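Local coordinates for protein Rio2 kinase (Chaetomium thermophilum, PDB 4GYI) that probably phosphorylates protein serine and threonine residues using ATP and magnesium, and acts as an atypical kinase on the maturing pre-40S ribosomal subunit, at residues A208-Y211 with A212-A216; I32-T35 with P36-E39; T57-A61 with G62-R66. All coordinates share one frame; numbering follows the deposited sequence.

Contact 1 (A208-Y211 with A212-A216); sequences ASLY and ADLIA
The phenol ring of Y211 carries I215 on one face: CG1 of I215 stands over it, 3.8 Å from the ring centroid and 19° off the normal, displaced toward the rim, a CH-pi contact one helical turn along. From CG1 the isoleucine chain runs on toward the phenol end, its CD1 lying 4.0 Å from Y211 CZ. F285 meets the same ring edge-to-face, and the ring of F291 meets it with the planes at about 60°. The other flat group, the carboxylate of D213, leans back along the exposed side, where its OD1 comes within 3.4 Å of S209 O; both are acceptors, so this is proximity and not a bond. The tyrosine CG is anti to the backbone N (chi1 176°), which swings the ring beside the carbonyl, on the side where I215 follows. Y211, I215 and D213 all belong to helix 207-223 of the RIO domain, which precedes the segment carrying F234 and N235, much as helix E precedes the catalytic loop in protein kinases; the side chain of L214 is about 10 Å from that of magnesium-binding N235. Regular i to i+4 bonds hold the turns, from A212 N to A208 O through to I215 N to Y211 O (both 3.0 Å). On the buried flank, L210 CG meets L214 CD1 at 4.2 Å, and both leucines pack on M198, F285 and strand 236-242. At the start of the helix, the hydroxyl of S209 is hydrogen-bonded to D206 OD2.

Contact 2 (I32-T35 with P36-E39); sequences IVPT and PLIE
L37 and I38 both give their N-H to the carbonyl of P34, the N-cap residue of helix 35-42: I38 N lies 3.1 Å from P34 O, nearly in line with the C=O, and L37 N 2.8 Å from it, well above the carbonyl plane and more bent. E39 N reaches T35 O at 3.2 Å and 165°, and I38 N adds a weak second bond to the same oxygen. Apolar contacts form the second group. V33 CG1, placed anti to its own nitrogen (chi1 -171°), presses on I38 CD1 at 3.5 Å, tighter than usual, and meets L37 CD2 at 3.7 Å, so this one methyl bridges two successive helix residues. The P34 ring lies alongside L37, both pointing the same way. The extended E39 side chain crosses T35 obliquely, its OE1 3.7 Å from the T35 methyl CG2, and T35 packs on H52 of helix 51-60. V33 pairs with Y75 as the short first strand of the winged-helix domain, and I38 packs on helix 14-26. P36 has no N-H to satisfy, which suits the first turn, where the leading amides lack an i-4 carbonyl within the helix; the P34 carbonyl serves the next two.

Contact 3 (T57-A61 with G62-R66); sequences TLAKA and GLIAR
L58 overlaps two side chains that follow its helix: its CD2 touches L63 CD1 at 3.8 Å, the leucines crossing at about a right angle, while its CB meets I64 CD1, also at 3.8 Å. I64 holds CG1 between its backbone N and carbonyl carbon (chi1 61°), a crowded position that lays the chain along the helix, with CG1 3.6 Å from A59 N and 4.1 Å from A59 CB. Between them the chain ends helix 51-60 in a Schellman motif. L63 N bonds to L58 O at 2.9 Å and 165°, and G62 N to A59 O at 2.9 Å, coming from above that carbonyl plane. G62 takes a positive phi (74°), which by itself favours glycine. L63 CG also lies 4.2 Å from A61 CB, and L63 packs on L12. With an alanine in place of L63, a gap would probably open beside L58 CD2 and A61 CB, and L12 would lose apolar cover. Beyond the turn, strand 64-68 pairs with strand 75-77 in the wing of the winged-helix domain, R66 forms a salt bridge to D73, and L58 and I64 both pack against L20 of helix 14-26.

Contacts 2 and 3 belong to the N-terminal winged-helix domain, with centres 14 Å apart; contact 1 lies in the RIO kinase domain, across the centre of the chain, its centre about 56 Å from that of contact 2 and about 51 Å from that of contact 3. Each is partly buried, with buried aliphatic residues (L210 and L214; V33 and I38; L58, L63 and I64) and exposed ones such as D213, P36 and K60. Contacts 2 and 3 both pack aliphatic side chains on helix 14-26, each touching V19, and adjoin strand 75-77. Chemistry follows position: 32-39 begins a helix with prolines and a shared carbonyl, 57-66 ends one with a glycine, 208-216 lies within one, adding an aromatic face.

Contact 1 (A208-Y211 with A212-A216)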
ATOM      1  N   ALA A 208       2.012  -0.691 -30.525  1.00 49.61           N
ATOM      2  CA  ALA A 208       0.781   0.069 -30.749  1.00 50.71           C
ATOM      3  C   ALA A 208      -0.453  -0.532 -30.088  1.00 49.68           C
ATOM      4  O   ALA A 208      -1.335   0.203 -29.635  1.00 52.12           O
ATOM      5  CB  ALA A 208       0.534   0.268 -32.259  1.00 50.97           C
ATOM      6  N   SER A 209      -0.524  -1.861 -30.055  1.00 51.59           N
ATOM      7  CA  SER A 209      -1.627  -2.549 -29.392  1.00 46.52           C
ATOM      8  C   SER A 209      -1.560  -2.360 -27.894  1.00 44.07           C
ATOM      9  O   SER A 209      -2.566  -2.086 -27.254  1.00 44.45           O
ATOM     10  CB  SER A 209      -1.584  -4.047 -29.690  1.00 59.16           C
ATOM     11  OG  SER A 209      -2.007  -4.307 -31.016  1.00 82.12           O
ATOM     12  N   LEU A 210      -0.372  -2.544 -27.333  1.00 44.64           N
ATOM     13  CA  LEU A 210      -0.205  -2.403 -25.895  1.00 39.70           C
ATOM     14  C   LEU A 210      -0.489  -0.953 -25.481  1.00 37.17           C
ATOM     15  O   LEU A 210      -1.194  -0.714 -24.504  1.00 36.38           O
ATOM     16  CB  LEU A 210       1.189  -2.864 -25.454  1.00 31.33           C
ATOM     17  CG  LEU A 210       1.528  -2.687 -23.968  1.00 41.14           C
ATOM     18  CD1 LEU A 210       0.534  -3.439 -23.076  1.00 42.86           C
ATOM     19  CD2 LEU A 210       2.970  -3.107 -23.663  1.00 38.14           C
ATOM     20  N   TYR A 211       0.051  -0.002 -26.245  1.00 34.79           N
ATOM     21  CA  TYR A 211      -0.202   1.412 -26.016  1.00 34.58           C
ATOM     22  C   TYR A 211      -1.693   1.705 -26.015  1.00 36.71           C
ATOM     23  O   TYR A 211      -2.198   2.357 -25.103  1.00 41.08           O
ATOM     24  CB  TYR A 211       0.491   2.255 -27.074  1.00 45.17           C
ATOM     25  CG  TYR A 211       0.203   3.744 -26.990  1.00 45.91           C
ATOM     26  CD1 TYR A 211       0.958   4.570 -26.171  1.00 44.16           C
ATOM     27  CD2 TYR A 211      -0.811   4.322 -27.745  1.00 44.88           C
ATOM     28  CE1 TYR A 211       0.713   5.931 -26.108  1.00 44.36           C
ATOM     29  CE2 TYR A 211      -1.061   5.684 -27.688  1.00 44.83           C
ATOM     30  CZ  TYR A 211      -0.295   6.477 -26.872  1.00 44.39           C
ATOM     31  OH  TYR A 211      -0.535   7.819 -26.807  1.00 56.37           O
ATOM     32  N   ALA A 212      -2.399   1.195 -27.018  1.00 33.12           N
ATOM     33  CA  ALA A 212      -3.849   1.381 -27.095  1.00 42.38           C
ATOM     34  C   ALA A 212      -4.559   0.773 -25.899  1.00 44.46           C
ATOM     35  O   ALA A 212      -5.522   1.341 -25.387  1.00 47.09           O
ATOM     36  CB  ALA A 212      -4.385   0.788 -28.365  1.00 45.88           C
ATOM     37  N   ASP A 213      -4.092  -0.387 -25.448  1.00 36.22           N
ATOM     38  CA  ASP A 213      -4.660  -0.985 -24.244  1.00 38.86           C
ATOM     39  C   ASP A 213      -4.447  -0.104 -22.977  1.00 32.66           C
ATOM     40  O   ASP A 213      -5.370   0.111 -22.191  1.00 37.31           O
ATOM     41  CB  ASP A 213      -4.151  -2.426 -24.056  1.00 38.62           C
ATOM     42  CG  ASP A 213      -4.832  -3.426 -25.008  1.00 53.51           C
ATOM     43  OD1 ASP A 213      -5.549  -2.995 -25.947  1.00 61.06           O
ATOM     44  OD2 ASP A 213      -4.647  -4.649 -24.821  1.00 61.88           O
ATOM     45  N   LEU A 214      -3.246   0.428 -22.801  1.00 35.54           N
ATOM     46  CA  LEU A 214      -2.966   1.280 -21.638  1.00 27.53           C
ATOM     47  C   LEU A 214      -3.790   2.565 -21.661  1.00 32.97           C
ATOM     48  O   LEU A 214      -4.310   3.001 -20.628  1.00 34.03           O
ATOM     49  CB  LEU A 214      -1.475   1.592 -21.560  1.00 29.24           C
ATOM     50  CG  LEU A 214      -0.630   0.325 -21.376  1.00 38.00           C
ATOM     51  CD1 LEU A 214       0.840   0.635 -21.461  1.00 31.94           C
ATOM     52  CD2 LEU A 214      -0.966  -0.371 -20.049  1.00 31.16           C
ATOM     53  N   ILE A 215      -3.921   3.154 -22.845  1.00 34.74           N
ATOM     54  CA  ILE A 215      -4.708   4.371 -23.019  1.00 39.38           C
ATOM     55  C   ILE A 215      -6.171   4.095 -22.723  1.00 35.65           C
ATOM     56  O   ILE A 215      -6.821   4.863 -22.014  1.00 40.00           O
ATOM     57  CB  ILE A 215      -4.578   4.941 -24.446  1.00 36.84           C
ATOM     58  CG1 ILE A 215      -3.149   5.434 -24.686  1.00 40.13           C
ATOM     59  CG2 ILE A 215      -5.577   6.064 -24.669  1.00 37.05           C
ATOM     60  CD1 ILE A 215      -2.641   6.440 -23.645  1.00 36.82           C
ATOM     61  N   ALA A 216      -6.697   2.994 -23.256  1.00 38.04           N
ATOM     62  CA  ALA A 216      -8.067   2.602 -22.920  1.00 34.31           C
ATOM     63  C   ALA A 216      -8.245   2.458 -21.391  1.00 36.76           C
ATOM     64  O   ALA A 216      -9.263   2.875 -20.837  1.00 40.19           O
ATOM     65  CB  ALA A 216      -8.490   1.304 -23.668  1.00 36.64           C
TER

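Contact 2 (I32-T35 with P36-E39)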
ATOM      1  N   ILE A  32       3.528   8.496  23.870  1.00 57.10           N
ATOM      2  CA  ILE A  32       4.132   7.745  24.955  1.00 56.27           C
ATOM      3  C   ILE A  32       3.010   7.214  25.814  1.00 57.83           C
ATOM      4  O   ILE A  32       2.109   7.961  26.197  1.00 64.54           O
ATOM      5  CB  ILE A  32       5.061   8.611  25.821  1.00 62.79           C
ATOM      6  CG1 ILE A  32       6.231   9.138  24.991  1.00 65.92           C
ATOM      7  CG2 ILE A  32       5.579   7.820  27.023  1.00 60.04           C
ATOM      8  CD1 ILE A  32       6.989  10.271  25.668  1.00 73.39           C
ATOM      9  N   VAL A  33       3.052   5.917  26.098  1.00 47.00           N
ATOM     10  CA  VAL A  33       2.044   5.305  26.936  1.00 48.87           C
ATOM     11  C   VAL A  33       2.678   4.930  28.260  1.00 54.64           C
ATOM     12  O   VAL A  33       3.519   4.031  28.303  1.00 53.26           O
ATOM     13  CB  VAL A  33       1.457   4.047  26.291  1.00 47.61           C
ATOM     14  CG1 VAL A  33       0.264   3.571  27.100  1.00 50.99           C
ATOM     15  CG2 VAL A  33       1.032   4.339  24.886  1.00 45.26           C
ATOM     16  N   PRO A  34       2.295   5.637  29.341  1.00 54.12           N
ATOM     17  CA  PRO A  34       2.872   5.364  30.664  1.00 50.77           C
ATOM     18  C   PRO A  34       2.711   3.909  31.087  1.00 52.93           C
ATOM     19  O   PRO A  34       1.685   3.285  30.809  1.00 51.52           O
ATOM     20  CB  PRO A  34       2.100   6.302  31.606  1.00 55.18           C
ATOM     21  CG  PRO A  34       1.021   6.938  30.773  1.00 65.08           C
ATOM     22  CD  PRO A  34       1.437   6.833  29.343  1.00 59.00           C
ATOM     23  N   THR A  35       3.745   3.384  31.736  1.00 52.42           N
ATOM     24  CA  THR A  35       3.757   2.017  32.244  1.00 57.83           C
ATOM     25  C   THR A  35       2.462   1.576  32.953  1.00 68.30           C
ATOM     26  O   THR A  35       1.938   0.501  32.652  1.00 67.37           O
ATOM     27  CB  THR A  35       4.987   1.769  33.155  1.00 85.99           C
ATOM     28  OG1 THR A  35       6.187   2.126  32.454  1.00 83.79           O
ATOM     29  CG2 THR A  35       5.052   0.313  33.578  1.00 87.96           C
ATOM     30  N   PRO A  36       1.932   2.396  33.886  1.00 71.53           N
ATOM     31  CA  PRO A  36       0.701   1.933  34.545  1.00 72.77           C
ATOM     32  C   PRO A  36      -0.538   1.956  33.640  1.00 71.04           C
ATOM     33  O   PRO A  36      -1.535   1.307  33.958  1.00 64.89           O
ATOM     34  CB  PRO A  36       0.532   2.917  35.713  1.00 76.44           C
ATOM     35  CG  PRO A  36       1.894   3.495  35.926  1.00 79.74           C
ATOM     36  CD  PRO A  36       2.477   3.590  34.550  1.00 73.55           C
ATOM     37  N   LEU A  37      -0.486   2.692  32.534  1.00 70.04           N
ATOM     38  CA  LEU A  37      -1.578   2.636  31.567  1.00 68.32           C
ATOM     39  C   LEU A  37      -1.503   1.378  30.679  1.00 59.28           C
ATOM     40  O   LEU A  37      -2.531   0.875  30.219  1.00 53.10           O
ATOM     41  CB  LEU A  37      -1.619   3.904  30.714  1.00 70.19           C
ATOM     42  CG  LEU A  37      -2.653   3.912  29.585  1.00 74.68           C
ATOM     43  CD1 LEU A  37      -4.051   3.684  30.132  1.00 72.69           C
ATOM     44  CD2 LEU A  37      -2.584   5.215  28.800  1.00 79.04           C
ATOM     45  N   ILE A  38      -0.295   0.873  30.433  1.00 60.06           N
ATOM     46  CA  ILE A  38      -0.151  -0.396  29.721  1.00 63.23           C
ATOM     47  C   ILE A  38      -0.790  -1.460  30.593  1.00 64.28           C
ATOM     48  O   ILE A  38      -1.581  -2.281  30.123  1.00 41.44           O
ATOM     49  CB  ILE A  38       1.321  -0.818  29.545  1.00 63.56           C
ATOM     50  CG1 ILE A  38       2.218   0.378  29.218  1.00 62.01           C
ATOM     51  CG2 ILE A  38       1.442  -1.962  28.522  1.00 58.75           C
ATOM     52  CD1 ILE A  38       2.212   0.794  27.799  1.00 56.41           C
ATOM     53  N   GLU A  39      -0.432  -1.428  31.878  1.00 75.61           N
ATOM     54  CA  GLU A  39      -0.924  -2.400  32.854  1.00 72.97           C
ATOM     55  C   GLU A  39      -2.445  -2.424  32.878  1.00 65.27           C
ATOM     56  O   GLU A  39      -3.052  -3.492  32.813  1.00 69.03           O
ATOM     57  CB  GLU A  39      -0.379  -2.105  34.256  1.00 74.20           C
ATOM     58  CG  GLU A  39       1.132  -2.249  34.408  1.00 81.85           C
ATOM     59  CD  GLU A  39       1.619  -1.912  35.816  1.00 94.80           C
ATOM     60  OE1 GLU A  39       2.540  -1.077  35.946  1.00101.18           O
ATOM     61  OE2 GLU A  39       1.086  -2.483  36.793  1.00 94.36           O
TER

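Contact 3 (T57-A61 with G62-R66)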
ATOM      1  N   THR A  57      10.481  -8.240  27.421  1.00 58.06           N
ATOM      2  CA  THR A  57      10.544  -9.080  26.229  1.00 52.52           C
ATOM      3  C   THR A  57      10.308  -8.238  24.974  1.00 48.70           C
ATOM      4  O   THR A  57      11.088  -8.290  24.025  1.00 59.65           O
ATOM      5  CB  THR A  57       9.470 -10.189  26.274  1.00 49.20           C
ATOM      6  OG1 THR A  57       9.812 -11.165  27.271  1.00 60.25           O
ATOM      7  CG2 THR A  57       9.342 -10.870  24.918  1.00 45.72           C
ATOM      8  N   LEU A  58       9.236  -7.455  24.984  1.00 43.64           N
ATOM      9  CA  LEU A  58       8.860  -6.658  23.812  1.00 42.63           C
ATOM     10  C   LEU A  58       9.874  -5.567  23.538  1.00 42.43           C
ATOM     11  O   LEU A  58      10.170  -5.260  22.386  1.00 46.55           O
ATOM     12  CB  LEU A  58       7.462  -6.059  23.985  1.00 40.15           C
ATOM     13  CG  LEU A  58       6.319  -7.076  24.068  1.00 46.45           C
ATOM     14  CD1 LEU A  58       5.036  -6.404  24.582  1.00 43.90           C
ATOM     15  CD2 LEU A  58       6.093  -7.758  22.707  1.00 38.62           C
ATOM     16  N   ALA A  59      10.409  -4.987  24.603  1.00 54.10           N
ATOM     17  CA  ALA A  59      11.415  -3.936  24.481  1.00 60.35           C
ATOM     18  C   ALA A  59      12.701  -4.505  23.901  1.00 53.41           C
ATOM     19  O   ALA A  59      13.276  -3.946  22.975  1.00 56.85           O
ATOM     20  CB  ALA A  59      11.679  -3.295  25.843  1.00 66.48           C
ATOM     21  N   LYS A  60      13.132  -5.630  24.457  1.00 69.44           N
ATOM     22  CA  LYS A  60      14.320  -6.343  23.999  1.00 79.40           C
ATOM     23  C   LYS A  60      14.228  -6.667  22.521  1.00 74.42           C
ATOM     24  O   LYS A  60      15.184  -6.467  21.770  1.00 79.99           O
ATOM     25  CB  LYS A  60      14.487  -7.637  24.799  1.00 93.90           C
ATOM     26  CG  LYS A  60      15.443  -8.643  24.178  1.00101.74           C
ATOM     27  CD  LYS A  60      16.891  -8.228  24.371  1.00107.90           C
ATOM     28  CE  LYS A  60      17.839  -9.303  23.865  1.00115.73           C
ATOM     29  NZ  LYS A  60      19.263  -8.983  24.167  1.00120.44           N
ATOM     30  N   ALA A  61      13.066  -7.163  22.109  1.00 67.33           N
ATOM     31  CA  ALA A  61      12.813  -7.495  20.707  1.00 54.86           C
ATOM     32  C   ALA A  61      12.528  -6.272  19.826  1.00 49.76           C
ATOM     33  O   ALA A  61      12.346  -6.404  18.620  1.00 49.89           O
ATOM     34  CB  ALA A  61      11.668  -8.490  20.603  1.00 58.16           C
ATOM     35  N   GLY A  62      12.481  -5.087  20.418  1.00 50.28           N
ATOM     36  CA  GLY A  62      12.348  -3.874  19.628  1.00 55.52           C
ATOM     37  C   GLY A  62      10.962  -3.657  19.051  1.00 46.73           C
ATOM     38  O   GLY A  62      10.811  -3.058  17.997  1.00 45.25           O
ATOM     39  N   LEU A  63       9.950  -4.153  19.750  1.00 47.77           N
ATOM     40  CA  LEU A  63       8.567  -4.007  19.319  1.00 48.48           C
ATOM     41  C   LEU A  63       7.938  -2.787  19.990  1.00 45.86           C
ATOM     42  O   LEU A  63       6.956  -2.227  19.503  1.00 42.43           O
ATOM     43  CB  LEU A  63       7.783  -5.285  19.640  1.00 39.76           C
ATOM     44  CG  LEU A  63       8.414  -6.492  18.945  1.00 43.82           C
ATOM     45  CD1 LEU A  63       7.698  -7.803  19.268  1.00 43.42           C
ATOM     46  CD2 LEU A  63       8.454  -6.261  17.437  1.00 43.01           C
ATOM     47  N   ILE A  64       8.514  -2.409  21.128  1.00 46.69           N
ATOM     48  CA  ILE A  64       8.210  -1.163  21.813  1.00 43.32           C
ATOM     49  C   ILE A  64       9.520  -0.537  22.261  1.00 51.20           C
ATOM     50  O   ILE A  64      10.554  -1.202  22.282  1.00 57.67           O
ATOM     51  CB  ILE A  64       7.345  -1.377  23.060  1.00 33.91           C
ATOM     52  CG1 ILE A  64       8.091  -2.269  24.059  1.00 47.27           C
ATOM     53  CG2 ILE A  64       6.007  -1.972  22.686  1.00 44.50           C
ATOM     54  CD1 ILE A  64       7.344  -2.540  25.346  1.00 44.08           C
ATOM     55  N   ALA A  65       9.479   0.736  22.634  1.00 43.84           N
ATOM     56  CA  ALA A  65      10.691   1.434  23.028  1.00 53.06           C
ATOM     57  C   ALA A  65      10.439   2.385  24.202  1.00 58.31           C
ATOM     58  O   ALA A  65       9.484   3.157  24.188  1.00 55.92           O
ATOM     59  CB  ALA A  65      11.266   2.180  21.850  1.00 46.13           C
ATOM     60  N   ARG A  66      11.296   2.312  25.216  1.00 63.50           N
ATOM     61  CA  ARG A  66      11.160   3.155  26.402  1.00 67.75           C
ATOM     62  C   ARG A  66      11.353   4.628  26.085  1.00 61.39           C
ATOM     63  O   ARG A  66      12.275   5.002  25.365  1.00 60.89           O
ATOM     64  CB  ARG A  66      12.145   2.723  27.496  1.00 81.87           C
ATOM     65  CG  ARG A  66      12.544   3.844  28.453  1.00 94.39           C
ATOM     66  CD  ARG A  66      13.157   3.318  29.749  1.00100.95           C
ATOM     67  NE  ARG A  66      12.143   2.867  30.701  1.00 97.41           N
ATOM     68  CZ  ARG A  66      11.469   3.677  31.511  1.00 95.59           C
ATOM     69  NH1 ARG A  66      11.697   4.983  31.479  1.00 98.57           N
ATOM     70  NH2 ARG A  66      10.564   3.184  32.349  1.00 95.21           N
TER